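Local atomic coordinates of tartronic semialdehyde reductase (Salmonella typhimurium, PDB entry 1YB4), a protein that catalyses the NAD(P)H-dependent reduction of tartronate semialdehyde (2-hydroxy-3-oxopropanoate) to (R)-glycerate, a reversible step. Residues A[28-33]-A[47-52]; A[232-237]-A[274-279]; A[263-268]-A[280-285]. One frame throughout, in Å; residues are numbered along the deposited sequence.

Contact 1: residues A[28-33]-A[47-52]; sequences QLHVTT and VNVETA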
ATOM      1  N   GLN A  28      26.834  -8.487  42.294  1.00 55.24           N
ATOM      2  CA  GLN A  28      27.912  -7.527  42.152  1.00 55.22           C
ATOM      3  C   GLN A  28      28.089  -7.332  40.661  1.00 52.72           C
ATOM      4  O   GLN A  28      28.382  -8.279  39.929  1.00 52.71           O
ATOM      5  CB  GLN A  28      29.208  -8.052  42.773  1.00 59.14           C
ATOM      6  CG  GLN A  28      30.099  -6.938  43.311  1.00 67.41           C
ATOM      7  CD  GLN A  28      29.503  -6.243  44.540  1.00 73.07           C
ATOM      8  OE1 GLN A  28      28.374  -5.731  44.509  1.00 74.66           O
ATOM      9  NE2 GLN A  28      30.268  -6.222  45.628  1.00 74.44           N
ATOM     10  N   LEU A  29      27.899  -6.101  40.216  1.00 50.59           N
ATOM     11  CA  LEU A  29      28.006  -5.785  38.810  1.00 49.84           C
ATOM     12  C   LEU A  29      29.144  -4.868  38.432  1.00 49.66           C
ATOM     13  O   LEU A  29      29.416  -3.869  39.100  1.00 49.25           O
ATOM     14  CB  LEU A  29      26.712  -5.141  38.321  1.00 51.65           C
ATOM     15  CG  LEU A  29      25.575  -6.026  37.821  1.00 52.51           C
ATOM     16  CD1 LEU A  29      25.214  -7.099  38.837  1.00 54.07           C
ATOM     17  CD2 LEU A  29      24.387  -5.129  37.528  1.00 54.39           C
ATOM     18  N   HIS A  30      29.806  -5.220  37.341  1.00 48.38           N
ATOM     19  CA  HIS A  30      30.869  -4.399  36.815  1.00 49.09           C
ATOM     20  C   HIS A  30      30.203  -3.831  35.572  1.00 49.19           C
ATOM     21  O   HIS A  30      29.967  -4.543  34.598  1.00 47.90           O
ATOM     22  CB  HIS A  30      32.084  -5.256  36.479  1.00 50.92           C
ATOM     23  CG  HIS A  30      32.936  -5.584  37.667  1.00 50.27           C
ATOM     24  ND1 HIS A  30      33.862  -4.704  38.180  1.00 49.63           N
ATOM     25  CD2 HIS A  30      33.020  -6.706  38.425  1.00 50.57           C
ATOM     26  CE1 HIS A  30      34.485  -5.270  39.200  1.00 49.19           C
ATOM     27  NE2 HIS A  30      33.993  -6.485  39.369  1.00 49.23           N
ATOM     28  N   VAL A  31      29.865  -2.548  35.638  1.00 49.55           N
ATOM     29  CA  VAL A  31      29.176  -1.876  34.549  1.00 50.54           C
ATOM     30  C   VAL A  31      30.073  -0.967  33.731  1.00 52.06           C
ATOM     31  O   VAL A  31      31.236  -0.764  34.065  1.00 51.93           O
ATOM     32  CB  VAL A  31      28.010  -1.035  35.090  1.00 50.15           C
ATOM     33  CG1 VAL A  31      27.186  -1.871  36.064  1.00 50.45           C
ATOM     34  CG2 VAL A  31      28.535   0.215  35.760  1.00 46.58           C
ATOM     35  N   THR A  32      29.506  -0.417  32.661  1.00 54.70           N
ATOM     36  CA  THR A  32      30.213   0.488  31.756  1.00 56.44           C
ATOM     37  C   THR A  32      29.237   1.059  30.733  1.00 57.67           C
ATOM     38  O   THR A  32      28.236   0.428  30.409  1.00 58.65           O
ATOM     39  CB  THR A  32      31.328  -0.236  30.979  1.00 55.90           C
ATOM     40  OG1 THR A  32      32.135   0.731  30.305  1.00 57.85           O
ATOM     41  CG2 THR A  32      30.735  -1.169  29.935  1.00 54.76           C
ATOM     42  N   THR A  33      29.535   2.250  30.227  1.00 60.32           N
ATOM     43  CA  THR A  33      28.698   2.917  29.227  1.00 62.24           C
ATOM     44  C   THR A  33      29.366   4.247  28.907  1.00 64.43           C
ATOM     45  O   THR A  33      30.290   4.659  29.617  1.00 64.64           O
ATOM     46  CB  THR A  33      27.243   3.155  29.745  1.00 60.77           C
ATOM     47  OG1 THR A  33      26.486   3.862  28.756  1.00 59.95           O
ATOM     48  CG2 THR A  33      27.245   3.954  31.035  1.00 61.25           C
ATOM     49  N   VAL A  47      30.507  -1.437  40.014  1.00 55.98           N
ATOM     50  CA  VAL A  47      31.838  -0.881  39.844  1.00 56.68           C
ATOM     51  C   VAL A  47      31.934  -0.372  38.417  1.00 58.64           C
ATOM     52  O   VAL A  47      32.047  -1.170  37.487  1.00 57.42           O
ATOM     53  CB  VAL A  47      32.921  -1.959  40.043  1.00 54.67           C
ATOM     54  CG1 VAL A  47      34.292  -1.329  39.969  1.00 51.28           C
ATOM     55  CG2 VAL A  47      32.720  -2.673  41.368  1.00 54.31           C
ATOM     56  N   ASN A  48      31.888   0.949  38.242  1.00 61.11           N
ATOM     57  CA  ASN A  48      31.950   1.543  36.906  1.00 63.35           C
ATOM     58  C   ASN A  48      33.343   1.424  36.279  1.00 66.07           C
ATOM     59  O   ASN A  48      34.014   2.431  36.052  1.00 66.34           O
ATOM     60  CB  ASN A  48      31.550   3.022  36.970  1.00 62.30           C
ATOM     61  CG  ASN A  48      31.504   3.679  35.600  1.00 61.30           C
ATOM     62  OD1 ASN A  48      31.360   4.894  35.494  1.00 62.60           O
ATOM     63  ND2 ASN A  48      31.622   2.880  34.550  1.00 60.29           N
ATOM     64  N   VAL A  49      33.769   0.197  35.988  1.00 70.37           N
ATOM     65  CA  VAL A  49      35.075  -0.015  35.392  1.00 73.95           C
ATOM     66  C   VAL A  49      35.100   0.814  34.110  1.00 77.33           C
ATOM     67  O   VAL A  49      34.335   0.598  33.161  1.00 77.37           O
ATOM     68  CB  VAL A  49      35.336  -1.517  35.131  1.00 73.51           C
ATOM     69  CG1 VAL A  49      34.772  -2.331  36.300  1.00 75.68           C
ATOM     70  CG2 VAL A  49      34.736  -1.966  33.824  1.00 73.38           C
ATOM     71  N   GLU A  50      36.001   1.787  34.104  1.00 81.87           N
ATOM     72  CA  GLU A  50      36.144   2.729  32.995  1.00 85.46           C
ATOM     73  C   GLU A  50      35.822   2.262  31.564  1.00 84.74           C
ATOM     74  O   GLU A  50      35.416   3.090  30.753  1.00 85.66           O
ATOM     75  CB  GLU A  50      37.533   3.364  33.036  1.00 88.96           C
ATOM     76  CG  GLU A  50      37.576   4.754  33.729  1.00 93.94           C
ATOM     77  CD  GLU A  50      37.445   4.695  35.258  1.00 96.04           C
ATOM     78  OE1 GLU A  50      38.447   4.377  35.934  1.00 96.69           O
ATOM     79  OE2 GLU A  50      36.345   4.957  35.791  1.00 96.32           O
ATOM     80  N   THR A  51      35.999   0.981  31.225  1.00 83.20           N
ATOM     81  CA  THR A  51      35.635   0.555  29.875  1.00 82.71           C
ATOM     82  C   THR A  51      35.142  -0.905  29.699  1.00 81.22           C
ATOM     83  O   THR A  51      34.942  -1.615  30.677  1.00 83.52           O
ATOM     84  CB  THR A  51      36.762   0.924  28.877  1.00 84.98           C
ATOM     85  OG1 THR A  51      37.066   2.324  29.001  1.00 86.62           O
ATOM     86  CG2 THR A  51      36.305   0.710  27.442  1.00 87.17           C
ATOM     87  N   ALA A  52      34.911  -1.309  28.445  1.00 77.53           N
ATOM     88  CA  ALA A  52      34.355  -2.621  28.055  1.00 72.86           C
ATOM     89  C   ALA A  52      35.102  -3.943  28.273  1.00 70.61           C
ATOM     90  O   ALA A  52      34.584  -4.840  28.942  1.00 70.87           O
ATOM     91  CB  ALA A  52      33.906  -2.560  26.586  1.00 73.82           C
TER
HETATM   92  O   HOH W   1      31.848   3.606  32.104  1.00 37.41           O
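His30 and Val47 lie side by side, and Val49 comes across the imidazole at about a right angle to the histidine side chain. Its CG1 reaches the ring edge close to the ring plane, with Val49 CG1 3.2 Å from His30 ND1. Val47 CB approaches the same nitrogen obliquely, 3.4 Å from His30 ND1, so this corner of the ring packs tightly against a methyl of Val49 and the beta carbon of Val47. The ring is placed there by a chi1 of -81°, which sets CG opposite the carbonyl carbon, and it stacks on Phe58, which would limit its rotation.

Backbone bonds join the segments here, unequally. Val47 N donates a short bond to Leu29 O (2.8 Å, 162° at the hydrogen). Val47 O is met from opposite faces of its carbonyl plane: by Val49 N at 2.7 Å, closing an inverse gamma turn centred on Asn48, and by a longer, bent bond from Val31 N at 3.2 Å. On the other flank of strand 28-31, His30 bonds through its backbone to Leu6 and Phe8, so the 47-52 loop runs along the outermost strand of the Rossmann-type sheet.

The packed part continues at buried Thr32, whose OG1 lies 3.5 Å from Thr51 CA and whose side chain also touches Val55. The solvent side is the outer face of Val47, together with Glu50. Asn48, its CG anti to the backbone nitrogen (chi1 -176°), makes a local water bridge: Asn48 ND2 donates to the water at 2.6 Å, Thr33 N at 3.3 Å.

The chemistry thus amounts to one straight amide bond, one bent one and a water joining Asn48 to Thr33, at a strand end where dinucleotide-binding folds commonly recognise the adenosine ribose.

Contact 2: residues A[232-237]-A[274-279]; sequences GFKIAL and GSQLDH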
ATOM      1  N   GLY A 232       4.603   6.265  26.064  1.00 55.24           N
ATOM      2  CA  GLY A 232       4.516   4.981  26.719  1.00 53.76           C
ATOM      3  C   GLY A 232       5.499   4.244  25.833  1.00 53.21           C
ATOM      4  O   GLY A 232       6.276   3.406  26.285  1.00 57.57           O
ATOM      5  N   PHE A 233       5.450   4.605  24.550  1.00 47.73           N
ATOM      6  CA  PHE A 233       6.320   4.063  23.515  1.00 43.12           C
ATOM      7  C   PHE A 233       6.307   5.061  22.345  1.00 40.90           C
ATOM      8  O   PHE A 233       5.326   5.138  21.588  1.00 38.54           O
ATOM      9  CB  PHE A 233       5.828   2.688  23.049  1.00 40.29           C
ATOM     10  CG  PHE A 233       6.852   1.930  22.253  1.00 35.87           C
ATOM     11  CD1 PHE A 233       7.971   1.397  22.875  1.00 34.95           C
ATOM     12  CD2 PHE A 233       6.746   1.833  20.876  1.00 34.86           C
ATOM     13  CE1 PHE A 233       8.965   0.782  22.144  1.00 31.68           C
ATOM     14  CE2 PHE A 233       7.738   1.218  20.133  1.00 30.66           C
ATOM     15  CZ  PHE A 233       8.853   0.696  20.767  1.00 30.94           C
ATOM     16  N   LYS A 234       7.390   5.828  22.213  1.00 37.12           N
ATOM     17  CA  LYS A 234       7.493   6.848  21.165  1.00 39.46           C
ATOM     18  C   LYS A 234       7.396   6.311  19.737  1.00 36.21           C
ATOM     19  O   LYS A 234       7.879   5.219  19.423  1.00 34.12           O
ATOM     20  CB  LYS A 234       8.812   7.645  21.283  1.00 42.82           C
ATOM     21  CG  LYS A 234       9.077   8.380  22.606  1.00 44.76           C
ATOM     22  CD  LYS A 234      10.420   9.125  22.538  1.00 46.92           C
ATOM     23  CE  LYS A 234      10.957   9.556  23.912  1.00 48.44           C
ATOM     24  NZ  LYS A 234       9.989  10.360  24.714  1.00 47.00           N
ATOM     25  N   ILE A 235       6.774   7.102  18.873  1.00 34.03           N
ATOM     26  CA  ILE A 235       6.641   6.746  17.475  1.00 29.92           C
ATOM     27  C   ILE A 235       8.043   6.623  16.902  1.00 29.96           C
ATOM     28  O   ILE A 235       8.337   5.688  16.163  1.00 27.67           O
ATOM     29  CB  ILE A 235       5.815   7.811  16.724  1.00 29.18           C
ATOM     30  CG1 ILE A 235       4.345   7.667  17.138  1.00 26.11           C
ATOM     31  CG2 ILE A 235       5.992   7.671  15.214  1.00 28.70           C
ATOM     32  CD1 ILE A 235       3.379   8.627  16.457  1.00 28.44           C
ATOM     33  N   ALA A 236       8.926   7.546  17.269  1.00 32.16           N
ATOM     34  CA  ALA A 236      10.307   7.483  16.780  1.00 33.44           C
ATOM     35  C   ALA A 236      10.927   6.115  17.080  1.00 32.86           C
ATOM     36  O   ALA A 236      11.731   5.597  16.308  1.00 35.98           O
ATOM     37  CB  ALA A 236      11.142   8.573  17.413  1.00 33.22           C
ATOM     38  N   LEU A 237      10.550   5.537  18.209  1.00 30.97           N
ATOM     39  CA  LEU A 237      11.045   4.232  18.610  1.00 30.42           C
ATOM     40  C   LEU A 237      10.446   3.110  17.748  1.00 30.73           C
ATOM     41  O   LEU A 237      11.162   2.239  17.228  1.00 27.89           O
ATOM     42  CB  LEU A 237      10.715   4.007  20.082  1.00 29.14           C
ATOM     43  CG  LEU A 237      11.912   4.279  20.981  1.00 36.07           C
ATOM     44  CD1 LEU A 237      11.452   4.830  22.329  1.00 40.31           C
ATOM     45  CD2 LEU A 237      12.713   2.971  21.128  1.00 37.74           C
ATOM     46  N   GLY A 274       4.541  14.141  15.745  1.00 40.11           N
ATOM     47  CA  GLY A 274       4.083  12.984  16.488  1.00 34.24           C
ATOM     48  C   GLY A 274       5.233  12.069  16.862  1.00 33.62           C
ATOM     49  O   GLY A 274       5.033  11.075  17.554  1.00 35.70           O
ATOM     50  N   SER A 275       6.443  12.406  16.425  1.00 30.76           N
ATOM     51  CA  SER A 275       7.608  11.579  16.713  1.00 29.52           C
ATOM     52  C   SER A 275       7.790  11.242  18.183  1.00 32.44           C
ATOM     53  O   SER A 275       8.214  10.131  18.533  1.00 33.12           O
ATOM     54  CB  SER A 275       8.883  12.258  16.221  1.00 27.58           C
ATOM     55  OG  SER A 275       8.918  12.312  14.815  1.00 29.79           O
ATOM     56  N   GLN A 276       7.470  12.208  19.036  1.00 33.30           N
ATOM     57  CA  GLN A 276       7.646  12.069  20.474  1.00 33.03           C
ATOM     58  C   GLN A 276       6.422  11.638  21.256  1.00 33.83           C
ATOM     59  O   GLN A 276       6.432  11.663  22.481  1.00 35.04           O
ATOM     60  CB  GLN A 276       8.178  13.389  21.042  1.00 35.63           C
ATOM     61  CG  GLN A 276       9.628  13.676  20.661  1.00 34.78           C
ATOM     62  CD  GLN A 276      10.526  12.506  21.011  1.00 37.36           C
ATOM     63  OE1 GLN A 276      10.394  11.914  22.091  1.00 39.61           O
ATOM     64  NE2 GLN A 276      11.440  12.162  20.107  1.00 35.70           N
ATOM     65  N   LEU A 277       5.376  11.230  20.553  1.00 33.74           N
ATOM     66  CA  LEU A 277       4.151  10.812  21.207  1.00 33.16           C
ATOM     67  C   LEU A 277       4.039   9.294  21.241  1.00 34.03           C
ATOM     68  O   LEU A 277       4.852   8.585  20.639  1.00 33.53           O
ATOM     69  CB  LEU A 277       2.958  11.411  20.470  1.00 33.19           C
ATOM     70  CG  LEU A 277       3.102  12.919  20.221  1.00 35.26           C
ATOM     71  CD1 LEU A 277       2.102  13.361  19.171  1.00 36.77           C
ATOM     72  CD2 LEU A 277       2.903  13.683  21.522  1.00 32.97           C
ATOM     73  N   ASP A 278       3.041   8.812  21.976  1.00 33.45           N
ATOM     74  CA  ASP A 278       2.769   7.387  22.107  1.00 34.06           C
ATOM     75  C   ASP A 278       2.356   6.867  20.731  1.00 34.42           C
ATOM     76  O   ASP A 278       1.600   7.531  20.027  1.00 33.09           O
ATOM     77  CB  ASP A 278       1.630   7.171  23.096  1.00 33.38           C
ATOM     78  CG  ASP A 278       1.335   5.714  23.318  1.00 36.34           C
ATOM     79  OD1 ASP A 278       2.207   5.019  23.876  1.00 39.92           O
ATOM     80  OD2 ASP A 278       0.235   5.257  22.933  1.00 37.19           O
ATOM     81  N   HIS A 279       2.830   5.684  20.342  1.00 33.52           N
ATOM     82  CA  HIS A 279       2.481   5.187  19.021  1.00 33.97           C
ATOM     83  C   HIS A 279       0.982   5.068  18.776  1.00 36.18           C
ATOM     84  O   HIS A 279       0.549   4.733  17.663  1.00 35.80           O
ATOM     85  CB  HIS A 279       3.194   3.863  18.718  1.00 35.07           C
ATOM     86  CG  HIS A 279       3.041   2.819  19.778  1.00 35.22           C
ATOM     87  ND1 HIS A 279       3.668   1.594  19.700  1.00 33.74           N
ATOM     88  CD2 HIS A 279       2.301   2.793  20.909  1.00 34.57           C
ATOM     89  CE1 HIS A 279       3.316   0.854  20.735  1.00 33.11           C
ATOM     90  NE2 HIS A 279       2.487   1.557  21.486  1.00 35.71           N
TER
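Phe233 and His279 meet in a CH-pi contact: Phe233 CB sits over the centre of the imidazole, 3.9 Å from the His279 ring centroid and only 12° off its normal. The ring planes are inclined at 51°, an oblique meeting. Turning CG away from the backbone nitrogen (chi1 -165°) carries the phenyl toward the imidazole, with Phe233 CD2 3.3 Å from His279 ND1.

Main-chain bonds hold this pair in position. His279 N donates to Phe233 O at 2.8 Å; two residues along each segment, Ile235 N donates to Leu277 O at 3.0 Å. Ala236 N then finds a lone pair of Ser275 O in the carbonyl plane, also at 3.0 Å. Asp278 OD1 takes a weak bond from Phe233 N. Beside them, Ile235 CD1 lies 3.2 Å from Gly274 O, against the type I turn from Gly274 to Leu277.

The next shell fixes the polar ends. Asp278 OD2 joins Ser280 OG and forms a salt bridge with Arg223. His279 ND1 is hydrogen-bonded to His238, and Phe233 lies about 6 Å, side chain to side chain, from Lys172, the predicted active-site residue.

With Lys234 at the N-cap, the 274-279 loop supplies carbonyl acceptors to the first amides of helix 235-251, beside a single beta bridge between Lys234 and Asp278, in the C-terminal helical domain.

Contact 3: residues A[263-268]-A[280-285]; sequences QELFNT and SAMVQA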
ATOM      1  N   GLN A 263       5.122   2.168   8.225  1.00 27.23           N
ATOM      2  CA  GLN A 263       6.341   2.948   8.417  1.00 28.78           C
ATOM      3  C   GLN A 263       6.151   4.311   7.756  1.00 28.38           C
ATOM      4  O   GLN A 263       6.571   5.337   8.293  1.00 28.74           O
ATOM      5  CB  GLN A 263       7.541   2.226   7.794  1.00 31.23           C
ATOM      6  CG  GLN A 263       8.893   2.925   7.978  1.00 29.17           C
ATOM      7  CD  GLN A 263       9.330   2.985   9.438  1.00 33.23           C
ATOM      8  OE1 GLN A 263       8.616   3.512  10.297  1.00 32.11           O
ATOM      9  NE2 GLN A 263      10.508   2.443   9.723  1.00 33.38           N
ATOM     10  N   GLU A 264       5.503   4.327   6.597  1.00 26.82           N
ATOM     11  CA  GLU A 264       5.266   5.582   5.889  1.00 27.27           C
ATOM     12  C   GLU A 264       4.269   6.463   6.640  1.00 27.24           C
ATOM     13  O   GLU A 264       4.406   7.689   6.655  1.00 25.18           O
ATOM     14  CB  GLU A 264       4.761   5.307   4.468  1.00 26.71           C
ATOM     15  CG  GLU A 264       5.761   4.578   3.605  1.00 29.33           C
ATOM     16  CD  GLU A 264       7.139   5.224   3.642  1.00 28.68           C
ATOM     17  OE1 GLU A 264       7.257   6.407   3.259  1.00 30.76           O
ATOM     18  OE2 GLU A 264       8.104   4.547   4.058  1.00 26.89           O
ATOM     19  N   LEU A 265       3.259   5.839   7.241  1.00 26.01           N
ATOM     20  CA  LEU A 265       2.266   6.587   8.008  1.00 27.43           C
ATOM     21  C   LEU A 265       2.959   7.229   9.231  1.00 26.98           C
ATOM     22  O   LEU A 265       2.625   8.347   9.636  1.00 25.18           O
ATOM     23  CB  LEU A 265       1.123   5.662   8.444  1.00 23.88           C
ATOM     24  CG  LEU A 265       0.204   5.081   7.351  1.00 25.78           C
ATOM     25  CD1 LEU A 265      -0.767   4.100   7.976  1.00 18.92           C
ATOM     26  CD2 LEU A 265      -0.563   6.189   6.653  1.00 22.52           C
ATOM     27  N   PHE A 266       3.931   6.521   9.805  1.00 27.09           N
ATOM     28  CA  PHE A 266       4.686   7.068  10.936  1.00 29.39           C
ATOM     29  C   PHE A 266       5.480   8.271  10.449  1.00 28.51           C
ATOM     30  O   PHE A 266       5.769   9.182  11.218  1.00 30.71           O
ATOM     31  CB  PHE A 266       5.661   6.036  11.530  1.00 24.77           C
ATOM     32  CG  PHE A 266       5.021   5.083  12.516  1.00 24.27           C
ATOM     33  CD1 PHE A 266       3.956   5.491  13.309  1.00 21.09           C
ATOM     34  CD2 PHE A 266       5.506   3.782  12.661  1.00 25.63           C
ATOM     35  CE1 PHE A 266       3.385   4.628  14.222  1.00 23.34           C
ATOM     36  CE2 PHE A 266       4.938   2.900  13.578  1.00 24.77           C
ATOM     37  CZ  PHE A 266       3.877   3.324  14.359  1.00 24.98           C
ATOM     38  N   ASN A 267       5.839   8.261   9.167  1.00 29.05           N
ATOM     39  CA  ASN A 267       6.585   9.363   8.584  1.00 27.34           C
ATOM     40  C   ASN A 267       5.674  10.576   8.544  1.00 27.51           C
ATOM     41  O   ASN A 267       6.131  11.708   8.701  1.00 29.95           O
ATOM     42  CB  ASN A 267       7.068   9.031   7.166  1.00 22.82           C
ATOM     43  CG  ASN A 267       8.306   8.154   7.153  1.00 21.51           C
ATOM     44  OD1 ASN A 267       9.019   8.065   8.145  1.00 21.89           O
ATOM     45  ND2 ASN A 267       8.577   7.518   6.016  1.00 20.68           N
ATOM     46  N   THR A 268       4.384  10.339   8.330  1.00 25.83           N
ATOM     47  CA  THR A 268       3.418  11.429   8.307  1.00 25.94           C
ATOM     48  C   THR A 268       3.266  11.972   9.731  1.00 24.92           C
ATOM     49  O   THR A 268       3.154  13.175   9.924  1.00 22.89           O
ATOM     50  CB  THR A 268       2.055  10.949   7.714  1.00 29.66           C
ATOM     51  OG1 THR A 268       2.211  10.740   6.303  1.00 30.76           O
ATOM     52  CG2 THR A 268       0.946  11.982   7.926  1.00 28.16           C
ATOM     53  N   SER A 280       0.183   5.353  19.803  1.00 33.44           N
ATOM     54  CA  SER A 280      -1.263   5.321  19.646  1.00 31.61           C
ATOM     55  C   SER A 280      -1.604   6.600  18.880  1.00 29.43           C
ATOM     56  O   SER A 280      -2.696   6.753  18.333  1.00 31.56           O
ATOM     57  CB  SER A 280      -1.964   5.303  21.013  1.00 34.50           C
ATOM     58  OG  SER A 280      -1.591   6.423  21.798  1.00 38.42           O
ATOM     59  N   ALA A 281      -0.639   7.510  18.834  1.00 25.96           N
ATOM     60  CA  ALA A 281      -0.788   8.769  18.120  1.00 26.63           C
ATOM     61  C   ALA A 281      -0.911   8.524  16.610  1.00 28.98           C
ATOM     62  O   ALA A 281      -1.159   9.446  15.821  1.00 29.02           O
ATOM     63  CB  ALA A 281       0.398   9.653  18.410  1.00 26.61           C
HETATM   64  N   MSE A 282      -0.711   7.272  16.225  1.00 28.59           N
HETATM   65  CA  MSE A 282      -0.822   6.840  14.842  1.00 31.20           C
HETATM   66  C   MSE A 282      -2.111   7.358  14.232  1.00 30.67           C
HETATM   67  O   MSE A 282      -2.127   7.807  13.091  1.00 32.53           O
HETATM   68  CB  MSE A 282      -0.824   5.305  14.792  1.00 37.76           C
HETATM   69  CG  MSE A 282      -1.328   4.679  13.501  1.00 42.97           C
HETATM   70 SE   MSE A 282      -0.095   4.903  12.039  1.00 56.35          SE
HETATM   71  CE  MSE A 282      -1.073   6.167  11.023  1.00 53.78           C
ATOM     72  N   VAL A 283      -3.186   7.296  15.011  1.00 29.93           N
ATOM     73  CA  VAL A 283      -4.511   7.699  14.561  1.00 27.13           C
ATOM     74  C   VAL A 283      -4.541   9.067  13.920  1.00 26.78           C
ATOM     75  O   VAL A 283      -5.345   9.333  13.021  1.00 29.90           O
ATOM     76  CB  VAL A 283      -5.534   7.645  15.734  1.00 27.01           C
ATOM     77  CG1 VAL A 283      -5.125   8.610  16.826  1.00 25.27           C
ATOM     78  CG2 VAL A 283      -6.946   7.945  15.227  1.00 23.69           C
ATOM     79  N   GLN A 284      -3.656   9.940  14.366  1.00 29.07           N
ATOM     80  CA  GLN A 284      -3.618  11.289  13.815  1.00 31.09           C
ATOM     81  C   GLN A 284      -3.298  11.296  12.322  1.00 28.18           C
ATOM     82  O   GLN A 284      -3.750  12.176  11.593  1.00 25.76           O
ATOM     83  CB  GLN A 284      -2.596  12.142  14.576  1.00 34.93           C
ATOM     84  CG  GLN A 284      -2.949  12.330  16.044  1.00 39.30           C
ATOM     85  CD  GLN A 284      -2.103  13.390  16.717  1.00 42.18           C
ATOM     86  OE1 GLN A 284      -0.897  13.219  16.902  1.00 47.15           O
ATOM     87  NE2 GLN A 284      -2.733  14.501  17.079  1.00 43.57           N
ATOM     88  N   ALA A 285      -2.524  10.313  11.867  1.00 26.77           N
ATOM     89  CA  ALA A 285      -2.162  10.251  10.460  1.00 26.98           C
ATOM     90  C   ALA A 285      -3.388  10.028   9.609  1.00 27.01           C
ATOM     91  O   ALA A 285      -3.549  10.664   8.574  1.00 26.64           O
ATOM     92  CB  ALA A 285      -1.158   9.160  10.220  1.00 28.79           C
TER
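A Met-aromatic contact between Met282 and Phe266 marks the packing of helix 257-271 against the start of helix 283-290 in the all-helical C-terminal domain. Met282 is present as selenomethionine, and its selenium lies 4.8 Å from the Phe266 ring centroid, 40° off the normal, an oblique approach with the side chains crossing at about a right angle. The nearest ring atom is Phe266 CE1, 4.1 Å from Met282 SE.

The methyl end lies on Leu265, which the selenium also approaches. Bends at chi2 (72°) and chi3 (-109°) turn Met282 CE along the flank of this leucine, where it comes within 3.4 Å of Leu265 CB and 3.7 Å of Leu265 CD1. One side chain thus touches two consecutive residues of the facing helix.

About one helical turn further along, Ala285 CB fits close to the backbone, 3.9 Å from Leu265 O, and meets the methyl branch of Thr268, with Ala285 CB 4.2 Å from Thr268 CG2. The small side chain is consistent with the close approach here: the contact is buried and held by dispersion forces.

Around it, Met282 also rests on Ile183 and Ser187 of helix 167-195, and Phe266 on Leu242 of helix 235-251. The hydroxyl of Thr268 turns outward to Asn255 of the second subunit and Met289 O of the third, placing this helix pair beside the subunit interfaces of the tetramer.

Contact 1 belongs to the dinucleotide-binding domain, its centre 39 Å from that of contact 3, across the centre of the chain; contacts 2 and 3 share the helical domain, with centres 10 Å apart. Contacts 1 and 2 are partly buried and rely on backbone bonds, one edging a sheet with a loop, the other bonding a loop to the first turn of a helix. Contact 3 is fully buried, packed by apolar side chains without hydrogen bonds between its segments. Contacts 2 and 3 interlock along the chain and touch directly, Ile235 CG2 lying 3.5 Å from Phe266 CD1. Water bridging appears in contact 1, a salt bridge to Arg223 outside contact 2, and neighbouring subunits border contact 3 alone.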